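Local structure of Pab-dependent poly(a)-specific ribonuclease subunit PAN2 (Neurospora crassa, 4CZW) at residues L68-T73 against K150-I155; T60-N65 against I263-A268; L409-L414 against V540-K545; F89-K94 against N559-R564. The protein serves as the catalytic subunit of the PAN2-PAN3 deadenylase, shortening mRNA poly(A) tails by metal-dependent exonucleolytic cleavage to 5'-AMP. All coordinates share one frame; numbering follows the deposited sequence.

How the contacts relate
Contacts 1 and 2 lie inside the USP-like domain, predicted to be catalytically inactive, and share helix 61-71: contact 2 packs its first turn on Ala265 and the start of strand 266-270, contact 1 holds its last turn at a zinc site, with centres about 16 Å apart. Along the chain, contact 1 is nested within contact 2. Contacts 3 and 4, centres about 14 Å apart, reach the exonuclease domain, and contact 3 is nested within contact 4. Ala72 O of contact 1 probably accepts a hydrogen bond from Asp410 N of contact 3, and Arg64 of contact 2 packs on Phe89 of contact 4. The four thus form a continuous path from scaffold to nuclease.

Contact 1: residues L68-T73 against K150-I155; sequences LQHAAT and KGTPPI. With ZN (zinc ion), chain B.
The His70 imidazole is met obliquely by Thr152, whose methyl CG2 comes to 3.6 Å from His70 CE1, while His70 NE2 binds the zinc ion at 2.0 Å. With its CG anti to the backbone N (chi1 170°), the ring is carried off the helix to the metal. The second flat group, the Gln69 carboxamide, crosses Ile155 at about a right angle and lays OE1 3.5 Å from Ile155 CB; its NE2 is taken by Asn65. Pro154 approaches the stem of the same glutamine, CB to Gln69 CB at 4.1 Å. Between these groups the backbones join: Ile155 N donates to Gln69 O at 3.1 Å, nearly straight at the hydrogen (174°). The Ile155 side chain then runs on to Ala72, CG1 to CB 3.7 Å, and CD1 reaches methyl CG2 of Thr73. The other branch of Thr73, OG1, donates in the carbonyl plane to His70 O (2.6 Å), which also accepts from Thr73 N, and accepts a hydrogen bond from Cys75 N. With an alanine at Thr73, His70 O would probably keep just the backbone donor and Cys75 N would lose its hydroxyl acceptor, freeing the turn that leads to a zinc ligand. Cys75, Cys80 and Cys83 complete the zinc site. The contact closes the C-terminal turn of helix 61-71 with the loop joining helices 130-149 and 158-163. Trp405 of helix 404-407 packs on Gln69 and Ala72, Leu82 of helix 81-94 touches His70, and Pro172 at the start of helix 172-180 lies against Pro154.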
loop_
_atom_site.group_PDB
_atom_site.type_symbol
_atom_site.label_atom_id
_atom_site.label_comp_id
_atom_site.label_asym_id
_atom_site.label_seq_id
_atom_site.Cartn_x
_atom_site.Cartn_y
_atom_site.Cartn_z
ATOM N N LEU A 68 -1.653 -2.627 -9.171
ATOM C CA LEU A 68 -2.970 -2.209 -9.638
ATOM C C LEU A 68 -3.503 -3.123 -10.737
ATOM O O LEU A 68 -4.698 -3.409 -10.787
ATOM C CB LEU A 68 -2.925 -0.763 -10.134
ATOM C CG LEU A 68 -2.752 0.305 -9.052
ATOM C CD1 LEU A 68 -2.604 1.682 -9.676
ATOM C CD2 LEU A 68 -3.923 0.278 -8.083
ATOM N N GLN A 69 -2.614 -3.579 -11.616
ATOM C CA GLN A 69 -3.009 -4.477 -12.697
ATOM C C GLN A 69 -3.472 -5.823 -12.148
ATOM O O GLN A 69 -4.275 -6.512 -12.774
ATOM C CB GLN A 69 -1.858 -4.683 -13.686
ATOM C CG GLN A 69 -1.398 -3.420 -14.403
ATOM C CD GLN A 69 -2.429 -2.873 -15.369
ATOM O OE1 GLN A 69 -3.347 -3.579 -15.784
ATOM N NE2 GLN A 69 -2.280 -1.604 -15.735
ATOM N N HIS A 70 -2.963 -6.191 -10.976
ATOM C CA HIS A 70 -3.363 -7.439 -10.334
ATOM C C HIS A 70 -4.618 -7.268 -9.486
ATOM O O HIS A 70 -5.527 -8.095 -9.535
ATOM C CB HIS A 70 -2.234 -7.988 -9.463
ATOM C CG HIS A 70 -2.652 -9.138 -8.600
ATOM N ND1 HIS A 70 -2.869 -10.403 -9.101
ATOM C CD2 HIS A 70 -2.913 -9.210 -7.273
ATOM C CE1 HIS A 70 -3.235 -11.207 -8.119
ATOM N NE2 HIS A 70 -3.271 -10.507 -6.999
ATOM N N ALA A 71 -4.657 -6.195 -8.702
ATOM C CA ALA A 71 -5.784 -5.927 -7.815
ATOM C C ALA A 71 -7.083 -5.740 -8.593
ATOM O O ALA A 71 -8.170 -5.999 -8.076
ATOM C CB ALA A 71 -5.501 -4.703 -6.960
ATOM N N ALA A 72 -6.963 -5.299 -9.840
ATOM C CA ALA A 72 -8.126 -5.034 -10.677
ATOM C C ALA A 72 -8.698 -6.307 -11.300
ATOM O O ALA A 72 -9.710 -6.260 -11.999
ATOM C CB ALA A 72 -7.768 -4.033 -11.764
ATOM N N THR A 73 -8.049 -7.440 -11.050
ATOM C CA THR A 73 -8.518 -8.715 -11.584
ATOM C C THR A 73 -9.588 -9.320 -10.684
ATOM O O THR A 73 -10.048 -8.684 -9.735
ATOM C CB THR A 73 -7.367 -9.728 -11.747
ATOM O OG1 THR A 73 -6.890 -10.131 -10.457
ATOM C CG2 THR A 73 -6.225 -9.117 -12.546
ATOM N N LYS A 150 1.637 -13.881 -10.669
ATOM C CA LYS A 150 1.517 -14.939 -11.665
ATOM C C LYS A 150 0.359 -15.885 -11.358
ATOM O O LYS A 150 0.065 -16.788 -12.141
ATOM C CB LYS A 150 2.825 -15.727 -11.760
ATOM C CG LYS A 150 3.243 -16.394 -10.459
ATOM C CD LYS A 150 4.603 -17.059 -10.591
ATOM C CE LYS A 150 5.677 -16.050 -10.965
ATOM N NZ LYS A 150 7.022 -16.680 -11.071
ATOM N N GLY A 151 -0.294 -15.673 -10.220
ATOM C CA GLY A 151 -1.420 -16.499 -9.822
ATOM C C GLY A 151 -2.591 -16.368 -10.778
ATOM O O GLY A 151 -3.222 -17.359 -11.145
ATOM N N THR A 152 -2.876 -15.135 -11.180
ATOM C CA THR A 152 -3.934 -14.859 -12.144
ATOM C C THR A 152 -3.468 -13.789 -13.127
ATOM O O THR A 152 -2.785 -12.841 -12.737
ATOM C CB THR A 152 -5.237 -14.409 -11.445
ATOM O OG1 THR A 152 -6.187 -13.971 -12.425
ATOM C CG2 THR A 152 -4.962 -13.272 -10.472
ATOM N N PRO A 153 -3.819 -13.948 -14.415
ATOM C CA PRO A 153 -3.409 -13.005 -15.463
ATOM C C PRO A 153 -3.814 -11.566 -15.159
ATOM O O PRO A 153 -4.996 -11.297 -14.949
ATOM C CB PRO A 153 -4.145 -13.521 -16.703
ATOM C CG PRO A 153 -4.342 -14.971 -16.443
ATOM C CD PRO A 153 -4.578 -15.086 -14.965
ATOM N N PRO A 154 -2.835 -10.649 -15.134
ATOM C CA PRO A 154 -3.103 -9.230 -14.876
ATOM C C PRO A 154 -3.960 -8.607 -15.972
ATOM O O PRO A 154 -4.021 -9.143 -17.079
ATOM C CB PRO A 154 -1.703 -8.607 -14.849
ATOM C CG PRO A 154 -0.864 -9.532 -15.660
ATOM C CD PRO A 154 -1.407 -10.904 -15.388
ATOM N N ILE A 155 -4.612 -7.493 -15.658
ATOM C CA ILE A 155 -5.491 -6.818 -16.606
ATOM C C ILE A 155 -4.732 -6.379 -17.855
ATOM O O ILE A 155 -5.233 -6.505 -18.974
ATOM C CB ILE A 155 -6.171 -5.590 -15.966
ATOM C CG1 ILE A 155 -6.996 -6.014 -14.749
ATOM C CG2 ILE A 155 -7.056 -4.876 -16.975
ATOM C CD1 ILE A 155 -8.134 -6.955 -15.082
HETATM ZN ZN ZN B . -4.553 -10.881 -5.463
#

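Contact 2: residues T60-N65 against I263-A268; sequences TPLLRN and IPAVLA
Val266 at the start of strand 266-270 packs against the first turn of helix 61-71, joining helix to sheet within the USP-like domain; in the hand-like description of the USP fold this probably corresponds to thumb meeting palm. Val266 has the largest share of the buried surface and turns its two methyls mainly to different leucines. CG1 stands anti to the backbone N (chi1 175°), which leaves CG2 beside that N, mainly facing Leu62: Val266 CG2 is 3.7 Å from Leu62 CB, and the two side chains slide past each other in opposite directions. The other methyl, Val266 CG1, goes mainly to Leu63, 4.1 Å from its CG, with Leu63 CD2 near both valine methyls. Leu62 also extends beyond the valine, its chain fully stretched at chi2, so that its CD1 rests 3.7 Å from Ala265 CB. Thr60 adds a more distant touch, CG2 to Val266 CG1 at 4.4 Å, while its hydroxyl OG1 turns back to Val56 O. No hydrogen bond crosses between the segments, and all five touching residues are buried, making this a purely apolar joint. The helix starts here, with Arg64 N donating to Thr60 O at 3.0 Å. Leu159 and Leu163 of helix 158-163 cover Leu62, and Met391 of strand 385-394 touches both Thr60 and Val266. That strand also bonds through its backbone to segment 263-268, Leu267 with Phe392 and Ala265 with Val394, while the backbone of Val266 is hydrogen-bonded to that of Leu179 in helix 172-180.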
loop_
_atom_site.group_PDB
_atom_site.type_symbol
_atom_site.label_atom_id
_atom_site.label_comp_id
_atom_site.label_asym_id
_atom_site.label_seq_id
_atom_site.Cartn_x
_atom_site.Cartn_y
_atom_site.Cartn_z
ATOM N N THR A 60 7.213 4.190 -6.956
ATOM C CA THR A 60 7.969 3.434 -7.942
ATOM C C THR A 60 6.993 2.941 -9.005
ATOM O O THR A 60 6.325 1.927 -8.807
ATOM C CB THR A 60 8.713 2.240 -7.314
ATOM O OG1 THR A 60 9.489 2.691 -6.196
ATOM C CG2 THR A 60 9.631 1.582 -8.334
ATOM N N PRO A 61 6.904 3.672 -10.129
ATOM C CA PRO A 61 5.920 3.476 -11.203
ATOM C C PRO A 61 5.701 2.018 -11.604
ATOM O O PRO A 61 4.558 1.604 -11.793
ATOM C CB PRO A 61 6.524 4.266 -12.366
ATOM C CG PRO A 61 7.267 5.366 -11.702
ATOM C CD PRO A 61 7.836 4.771 -10.441
ATOM N N LEU A 62 6.782 1.254 -11.723
ATOM C CA LEU A 62 6.680 -0.147 -12.110
ATOM C C LEU A 62 6.028 -0.990 -11.020
ATOM O O LEU A 62 5.334 -1.963 -11.311
ATOM C CB LEU A 62 8.059 -0.711 -12.450
ATOM C CG LEU A 62 8.674 -0.202 -13.753
ATOM C CD1 LEU A 62 10.048 -0.810 -13.970
ATOM C CD2 LEU A 62 7.756 -0.507 -14.926
ATOM N N LEU A 63 6.250 -0.613 -9.765
ATOM C CA LEU A 63 5.667 -1.336 -8.641
ATOM C C LEU A 63 4.194 -0.990 -8.452
ATOM O O LEU A 63 3.377 -1.868 -8.175
ATOM C CB LEU A 63 6.440 -1.047 -7.351
ATOM C CG LEU A 63 7.840 -1.652 -7.244
ATOM C CD1 LEU A 63 8.452 -1.350 -5.886
ATOM C CD2 LEU A 63 7.789 -3.149 -7.492
ATOM N N ARG A 64 3.857 0.290 -8.600
ATOM C CA ARG A 64 2.479 0.739 -8.419
ATOM C C ARG A 64 1.569 0.159 -9.499
ATOM O O ARG A 64 0.471 -0.312 -9.208
ATOM C CB ARG A 64 2.394 2.269 -8.430
ATOM C CG ARG A 64 1.025 2.798 -8.015
ATOM C CD ARG A 64 0.765 4.211 -8.524
ATOM N NE ARG A 64 1.555 5.226 -7.833
ATOM C CZ ARG A 64 1.460 6.531 -8.071
ATOM N NH1 ARG A 64 0.606 6.981 -8.982
ATOM N NH2 ARG A 64 2.215 7.389 -7.398
ATOM N N ASN A 65 2.035 0.198 -10.744
ATOM C CA ASN A 65 1.285 -0.372 -11.856
ATOM C C ASN A 65 1.089 -1.873 -11.680
ATOM O O ASN A 65 -0.014 -2.389 -11.853
ATOM C CB ASN A 65 1.994 -0.083 -13.181
ATOM C CG ASN A 65 1.267 -0.674 -14.372
ATOM O OD1 ASN A 65 0.305 -0.095 -14.878
ATOM N ND2 ASN A 65 1.726 -1.834 -14.829
ATOM N N ILE A 263 19.700 -7.951 -14.817
ATOM C CA ILE A 263 19.372 -7.150 -13.648
ATOM C C ILE A 263 17.906 -6.725 -13.723
ATOM O O ILE A 263 17.395 -6.443 -14.807
ATOM C CB ILE A 263 20.278 -5.909 -13.540
ATOM C CG1 ILE A 263 20.287 -5.141 -14.862
ATOM C CG2 ILE A 263 21.694 -6.319 -13.161
ATOM C CD1 ILE A 263 21.117 -3.881 -14.831
ATOM N N PRO A 264 17.220 -6.691 -12.571
ATOM C CA PRO A 264 15.787 -6.377 -12.549
ATOM C C PRO A 264 15.483 -4.936 -12.950
ATOM O O PRO A 264 16.328 -4.056 -12.785
ATOM C CB PRO A 264 15.398 -6.626 -11.089
ATOM C CG PRO A 264 16.659 -6.419 -10.327
ATOM C CD PRO A 264 17.749 -6.939 -11.219
ATOM N N ALA A 265 14.283 -4.708 -13.476
ATOM C CA ALA A 265 13.840 -3.365 -13.831
ATOM C C ALA A 265 13.660 -2.524 -12.574
ATOM O O ALA A 265 13.880 -1.313 -12.585
ATOM C CB ALA A 265 12.548 -3.424 -14.628
ATOM N N VAL A 266 13.251 -3.180 -11.491
ATOM C CA VAL A 266 13.164 -2.540 -10.184
ATOM C C VAL A 266 14.291 -3.047 -9.293
ATOM O O VAL A 266 14.353 -4.233 -8.969
ATOM C CB VAL A 266 11.808 -2.807 -9.505
ATOM C CG1 VAL A 266 11.795 -2.223 -8.100
ATOM C CG2 VAL A 266 10.675 -2.232 -10.337
ATOM N N LEU A 267 15.184 -2.145 -8.901
ATOM C CA LEU A 267 16.372 -2.530 -8.150
ATOM C C LEU A 267 16.277 -2.143 -6.676
ATOM O O LEU A 267 16.597 -1.016 -6.298
ATOM C CB LEU A 267 17.618 -1.897 -8.776
ATOM C CG LEU A 267 18.973 -2.352 -8.231
ATOM C CD1 LEU A 267 19.167 -3.843 -8.454
ATOM C CD2 LEU A 267 20.102 -1.560 -8.872
ATOM N N ALA A 268 15.836 -3.087 -5.850
ATOM C CA ALA A 268 15.770 -2.876 -4.407
ATOM C C ALA A 268 17.089 -3.276 -3.753
ATOM O O ALA A 268 17.627 -4.348 -4.032
ATOM C CB ALA A 268 14.615 -3.660 -3.806
#

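Contact 3: residues L409-L414 against V540-K545; sequences LDTSVL and VNLGCK
Leu542 fills the angle between Leu409, Thr411 and Leu414, just where a Schellman motif closes helix 529-541 of the exonuclease domain. Gly543 leaves the helical conformation with positive phi, and its N bonds back to Val540 O. Leu542 has the most surface buried here and divides its branches: CD1 meets Leu414 CD1 tip to tip at 4.0 Å, whereas CD2 lies 4.1 Å from Thr411 CG2. Its CG, anti to the carbonyl carbon (chi1 -77°), puts the fork of the side chain among these methyls. Leu409, second in buried area, comes at about a right angle; its CD2 is 4.2 Å from Leu542 CD2 and 3.9 Å from Asn541 CB. With an alanine in place of Leu542 the fork is gone, and the methyls of Leu409, Thr411 and Leu414 would probably lose their shared partner and be left facing a gap. Asn541 meets Leu409 through CB, while its amide bonds elsewhere: ND2 to Trp537 O, with weak bonds from ND2 to Asp90 and from OD1 to Lys94. Segment 409-414 belongs to the chain between strand 385-394 of the USP-like domain and strand 441-451 of the nuclease, so the contact lays this connection against the end of the nuclease helix. Beyond it, Lys545 pairs with Thr440 and Ile442 in the nuclease sheet. Within segment 409-414, Asp410 forms an Asx turn: its OD1 takes Ser412 OG with its syn lone pair, and Ser412 N, at 3.1 Å, from 57° above the carboxylate plane.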
loop_
_atom_site.group_PDB
_atom_site.type_symbol
_atom_site.label_atom_id
_atom_site.label_comp_id
_atom_site.label_asym_id
_atom_site.label_seq_id
_atom_site.Cartn_x
_atom_site.Cartn_y
_atom_site.Cartn_z
ATOM N N LEU A 409 -11.556 -2.851 -15.614
ATOM C CA LEU A 409 -11.688 -3.396 -14.267
ATOM C C LEU A 409 -12.650 -4.580 -14.236
ATOM O O LEU A 409 -13.750 -4.510 -14.783
ATOM C CB LEU A 409 -12.165 -2.305 -13.304
ATOM C CG LEU A 409 -12.547 -2.725 -11.883
ATOM C CD1 LEU A 409 -11.326 -3.195 -11.111
ATOM C CD2 LEU A 409 -13.239 -1.580 -11.158
ATOM N N ASP A 410 -12.230 -5.668 -13.598
ATOM C CA ASP A 410 -13.079 -6.848 -13.472
ATOM C C ASP A 410 -14.135 -6.625 -12.396
ATOM O O ASP A 410 -13.820 -6.214 -11.279
ATOM C CB ASP A 410 -12.240 -8.086 -13.149
ATOM C CG ASP A 410 -13.051 -9.366 -13.199
ATOM O OD1 ASP A 410 -13.665 -9.723 -12.173
ATOM O OD2 ASP A 410 -13.073 -10.015 -14.266
ATOM N N THR A 411 -15.391 -6.902 -12.736
ATOM C CA THR A 411 -16.510 -6.615 -11.845
ATOM C C THR A 411 -17.281 -7.869 -11.443
ATOM O O THR A 411 -18.390 -7.779 -10.916
ATOM C CB THR A 411 -17.496 -5.627 -12.495
ATOM O OG1 THR A 411 -18.119 -6.248 -13.627
ATOM C CG2 THR A 411 -16.771 -4.368 -12.949
ATOM N N SER A 412 -16.687 -9.033 -11.687
ATOM C CA SER A 412 -17.361 -10.309 -11.458
ATOM C C SER A 412 -17.700 -10.555 -9.987
ATOM O O SER A 412 -18.604 -11.330 -9.676
ATOM C CB SER A 412 -16.500 -11.459 -11.982
ATOM O OG SER A 412 -15.252 -11.508 -11.315
ATOM N N VAL A 413 -16.976 -9.894 -9.089
ATOM C CA VAL A 413 -17.178 -10.077 -7.656
ATOM C C VAL A 413 -18.528 -9.508 -7.212
ATOM O O VAL A 413 -19.092 -9.931 -6.202
ATOM C CB VAL A 413 -16.031 -9.422 -6.843
ATOM C CG1 VAL A 413 -16.044 -7.907 -7.011
ATOM C CG2 VAL A 413 -16.112 -9.809 -5.370
ATOM N N LEU A 414 -19.053 -8.562 -7.984
ATOM C CA LEU A 414 -20.319 -7.916 -7.655
ATOM C C LEU A 414 -21.520 -8.794 -7.995
ATOM O O LEU A 414 -22.590 -8.649 -7.402
ATOM C CB LEU A 414 -20.440 -6.577 -8.387
ATOM C CG LEU A 414 -19.414 -5.493 -8.051
ATOM C CD1 LEU A 414 -19.635 -4.263 -8.918
ATOM C CD2 LEU A 414 -19.477 -5.129 -6.576
ATOM N N VAL A 540 -15.999 1.895 -6.063
ATOM C CA VAL A 540 -15.340 3.196 -6.025
ATOM C C VAL A 540 -14.708 3.522 -7.375
ATOM O O VAL A 540 -14.884 4.619 -7.904
ATOM C CB VAL A 540 -14.258 3.254 -4.927
ATOM C CG1 VAL A 540 -13.446 4.536 -5.042
ATOM C CG2 VAL A 540 -14.893 3.146 -3.552
ATOM N N ASN A 541 -13.982 2.557 -7.932
ATOM C CA ASN A 541 -13.296 2.755 -9.206
ATOM C C ASN A 541 -14.238 2.735 -10.406
ATOM O O ASN A 541 -13.856 3.134 -11.506
ATOM C CB ASN A 541 -12.203 1.701 -9.388
ATOM C CG ASN A 541 -10.990 1.967 -8.518
ATOM O OD1 ASN A 541 -10.167 2.829 -8.828
ATOM N ND2 ASN A 541 -10.873 1.226 -7.422
ATOM N N LEU A 542 -15.464 2.267 -10.199
ATOM C CA LEU A 542 -16.476 2.325 -11.247
ATOM C C LEU A 542 -17.051 3.735 -11.341
ATOM O O LEU A 542 -17.678 4.096 -12.337
ATOM C CB LEU A 542 -17.590 1.307 -10.991
ATOM C CG LEU A 542 -17.266 -0.152 -11.319
ATOM C CD1 LEU A 542 -18.442 -1.057 -10.988
ATOM C CD2 LEU A 542 -16.874 -0.297 -12.780
ATOM N N GLY A 543 -16.827 4.526 -10.296
ATOM C CA GLY A 543 -17.253 5.912 -10.277
ATOM C C GLY A 543 -18.557 6.137 -9.537
ATOM O O GLY A 543 -19.163 7.203 -9.645
ATOM N N CYS A 544 -18.988 5.133 -8.779
ATOM C CA CYS A 544 -20.253 5.207 -8.055
ATOM C C CYS A 544 -20.241 6.287 -6.980
ATOM O O CYS A 544 -19.188 6.641 -6.449
ATOM C CB CYS A 544 -20.584 3.856 -7.418
ATOM S SG CYS A 544 -20.832 2.516 -8.597
ATOM N N LYS A 545 -21.424 6.804 -6.667
ATOM C CA LYS A 545 -21.580 7.803 -5.618
ATOM C C LYS A 545 -22.097 7.152 -4.341
ATOM O O LYS A 545 -23.201 6.607 -4.314
ATOM C CB LYS A 545 -22.529 8.914 -6.074
ATOM C CG LYS A 545 -22.090 9.608 -7.352
ATOM C CD LYS A 545 -23.188 10.496 -7.912
ATOM C CE LYS A 545 -22.780 11.089 -9.251
ATOM N NZ LYS A 545 -23.883 11.864 -9.885
#

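Contact 4: residues F89-K94 against N559-R564; sequences FDMLQK and NIQVPR
Met91, present as selenomethionine, packs against Asn559, Ile560 and Gln561; buried, and with more surface covered than any other residue here, it makes up the dense part of this interface between helix 81-94 of the USP-like domain and a loop of the exonuclease domain. Its chain, bent at chi3, crosses Asn559 at about a right angle, with SE 3.3 Å from Asn559 ND2 and 3.8 Å from Ile560 CA. Nearer the helix, Met91 CB meets Gln561 CG at 3.7 Å. The partly exposed side is looser: Lys94 CD stands 4.0 Å from Gln561 O and 4.4 Å from Pro563 CD. The end of that lysine then turns away, NZ forming a salt bridge with Asp90 OD1 at 3.5 Å; the same oxygen accepts Gln93 NE2 at 3.0 Å. Asn559, with positive phi, is the C-prime residue of the Schellman motif ending helix 551-558, which carries Asp554, probably a catalytic-metal ligand. The Asn559 side chain gives ND2 to His101 O and takes Asn104 N at OD1; its backbone O meets Tyr533 OH. No hydrogen bond or salt bridge crosses between the two segments, so their direct hold rests on van der Waals packing, while the Asn559 amide bonds elsewhere and Asp90 OD1 is met within its own helix.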
loop_
_atom_site.group_PDB
_atom_site.type_symbol
_atom_site.label_atom_id
_atom_site.label_comp_id
_atom_site.label_asym_id
_atom_site.label_seq_id
_atom_site.Cartn_x
_atom_site.Cartn_y
_atom_site.Cartn_z
ATOM N N PHE A 89 -1.901 1.565 -2.493
ATOM C CA PHE A 89 -1.418 2.445 -3.553
ATOM C C PHE A 89 -2.554 3.290 -4.113
ATOM O O PHE A 89 -2.366 4.460 -4.448
ATOM C CB PHE A 89 -0.769 1.635 -4.677
ATOM C CG PHE A 89 0.531 0.987 -4.290
ATOM C CD1 PHE A 89 1.183 1.346 -3.122
ATOM C CD2 PHE A 89 1.103 0.022 -5.101
ATOM C CE1 PHE A 89 2.378 0.750 -2.767
ATOM C CE2 PHE A 89 2.298 -0.577 -4.754
ATOM C CZ PHE A 89 2.938 -0.211 -3.586
ATOM N N ASP A 90 -3.732 2.685 -4.210
ATOM C CA ASP A 90 -4.911 3.372 -4.717
ATOM C C ASP A 90 -5.337 4.483 -3.765
ATOM O O ASP A 90 -5.750 5.557 -4.196
ATOM C CB ASP A 90 -6.058 2.381 -4.925
ATOM C CG ASP A 90 -7.153 2.935 -5.811
ATOM O OD1 ASP A 90 -6.854 3.816 -6.645
ATOM O OD2 ASP A 90 -8.310 2.482 -5.680
HETATM N N MSE A 91 -5.224 4.221 -2.466
HETATM C CA MSE A 91 -5.580 5.211 -1.458
HETATM C C MSE A 91 -4.615 6.392 -1.473
HETATM O O MSE A 91 -5.018 7.533 -1.258
HETATM C CB MSE A 91 -5.607 4.578 -0.065
HETATM C CG MSE A 91 -6.740 3.589 0.144
HETATM SE SE MSE A 91 -6.905 3.014 1.999
HETATM C CE MSE A 91 -5.162 2.175 2.233
ATOM N N LEU A 92 -3.343 6.109 -1.732
ATOM C CA LEU A 92 -2.317 7.146 -1.740
ATOM C C LEU A 92 -2.416 8.043 -2.969
ATOM O O LEU A 92 -1.906 9.163 -2.970
ATOM C CB LEU A 92 -0.925 6.517 -1.662
ATOM C CG LEU A 92 -0.595 5.788 -0.358
ATOM C CD1 LEU A 92 0.805 5.194 -0.407
ATOM C CD2 LEU A 92 -0.741 6.726 0.829
ATOM N N GLN A 93 -3.074 7.553 -4.016
ATOM C CA GLN A 93 -3.230 8.333 -5.240
ATOM C C GLN A 93 -4.624 8.951 -5.331
ATOM O O GLN A 93 -4.830 9.926 -6.052
ATOM C CB GLN A 93 -2.951 7.467 -6.472
ATOM C CG GLN A 93 -3.953 6.352 -6.706
ATOM C CD GLN A 93 -3.612 5.508 -7.919
ATOM O OE1 GLN A 93 -2.555 5.672 -8.528
ATOM N NE2 GLN A 93 -4.510 4.597 -8.278
ATOM N N LYS A 94 -5.578 8.384 -4.597
ATOM C CA LYS A 94 -6.928 8.938 -4.538
ATOM C C LYS A 94 -7.076 9.921 -3.383
ATOM O O LYS A 94 -7.805 10.907 -3.490
ATOM C CB LYS A 94 -7.975 7.831 -4.390
ATOM C CG LYS A 94 -8.227 7.001 -5.634
ATOM C CD LYS A 94 -9.546 6.252 -5.506
ATOM C CE LYS A 94 -9.718 5.227 -6.611
ATOM N NZ LYS A 94 -9.456 5.804 -7.956
ATOM N N ASN A 559 -11.254 1.104 5.766
ATOM C CA ASN A 559 -9.901 1.377 5.278
ATOM C C ASN A 559 -9.910 1.608 3.771
ATOM O O ASN A 559 -9.309 0.852 3.008
ATOM C CB ASN A 559 -8.940 0.240 5.645
ATOM C CG ASN A 559 -7.481 0.657 5.584
ATOM O OD1 ASN A 559 -6.593 -0.108 5.958
ATOM N ND2 ASN A 559 -7.227 1.879 5.127
ATOM N N ILE A 560 -10.597 2.667 3.356
ATOM C CA ILE A 560 -10.708 3.013 1.946
ATOM C C ILE A 560 -10.788 4.531 1.788
ATOM O O ILE A 560 -11.147 5.243 2.728
ATOM C CB ILE A 560 -11.943 2.345 1.301
ATOM C CG1 ILE A 560 -11.786 2.260 -0.220
ATOM C CG2 ILE A 560 -13.221 3.078 1.688
ATOM C CD1 ILE A 560 -12.908 1.517 -0.904
ATOM N N GLN A 561 -10.430 5.022 0.606
ATOM C CA GLN A 561 -10.499 6.448 0.309
ATOM C C GLN A 561 -11.456 6.708 -0.849
ATOM O O GLN A 561 -11.296 6.149 -1.934
ATOM C CB GLN A 561 -9.110 7.001 -0.017
ATOM C CG GLN A 561 -8.152 7.033 1.166
ATOM C CD GLN A 561 -8.425 8.187 2.113
ATOM O OE1 GLN A 561 -9.092 9.157 1.753
ATOM N NE2 GLN A 561 -7.907 8.087 3.331
ATOM N N VAL A 562 -12.453 7.554 -0.612
ATOM C CA VAL A 562 -13.432 7.887 -1.637
ATOM C C VAL A 562 -13.407 9.381 -1.941
ATOM O O VAL A 562 -13.528 10.203 -1.031
ATOM C CB VAL A 562 -14.858 7.477 -1.214
ATOM C CG1 VAL A 562 -15.830 7.671 -2.366
ATOM C CG2 VAL A 562 -14.877 6.032 -0.736
ATOM N N PRO A 563 -13.238 9.738 -3.225
ATOM C CA PRO A 563 -13.219 11.135 -3.674
ATOM C C PRO A 563 -14.475 11.898 -3.253
ATOM O O PRO A 563 -15.552 11.307 -3.177
ATOM C CB PRO A 563 -13.139 11.012 -5.198
ATOM C CG PRO A 563 -12.482 9.694 -5.428
ATOM C CD PRO A 563 -12.991 8.800 -4.336
ATOM N N ARG A 564 -14.326 13.193 -2.987
ATOM C CA ARG A 564 -15.423 14.019 -2.486
ATOM C C ARG A 564 -16.642 14.026 -3.405
ATOM O O ARG A 564 -17.779 14.056 -2.934
ATOM C CB ARG A 564 -14.944 15.456 -2.264
ATOM C CG ARG A 564 -14.379 15.717 -0.878
ATOM C CD ARG A 564 -13.954 17.168 -0.717
ATOM N NE ARG A 564 -12.758 17.479 -1.495
ATOM C CZ ARG A 564 -11.520 17.411 -1.017
ATOM N NH1 ARG A 564 -11.312 17.042 0.239
ATOM N NH2 ARG A 564 -10.489 17.711 -1.795
#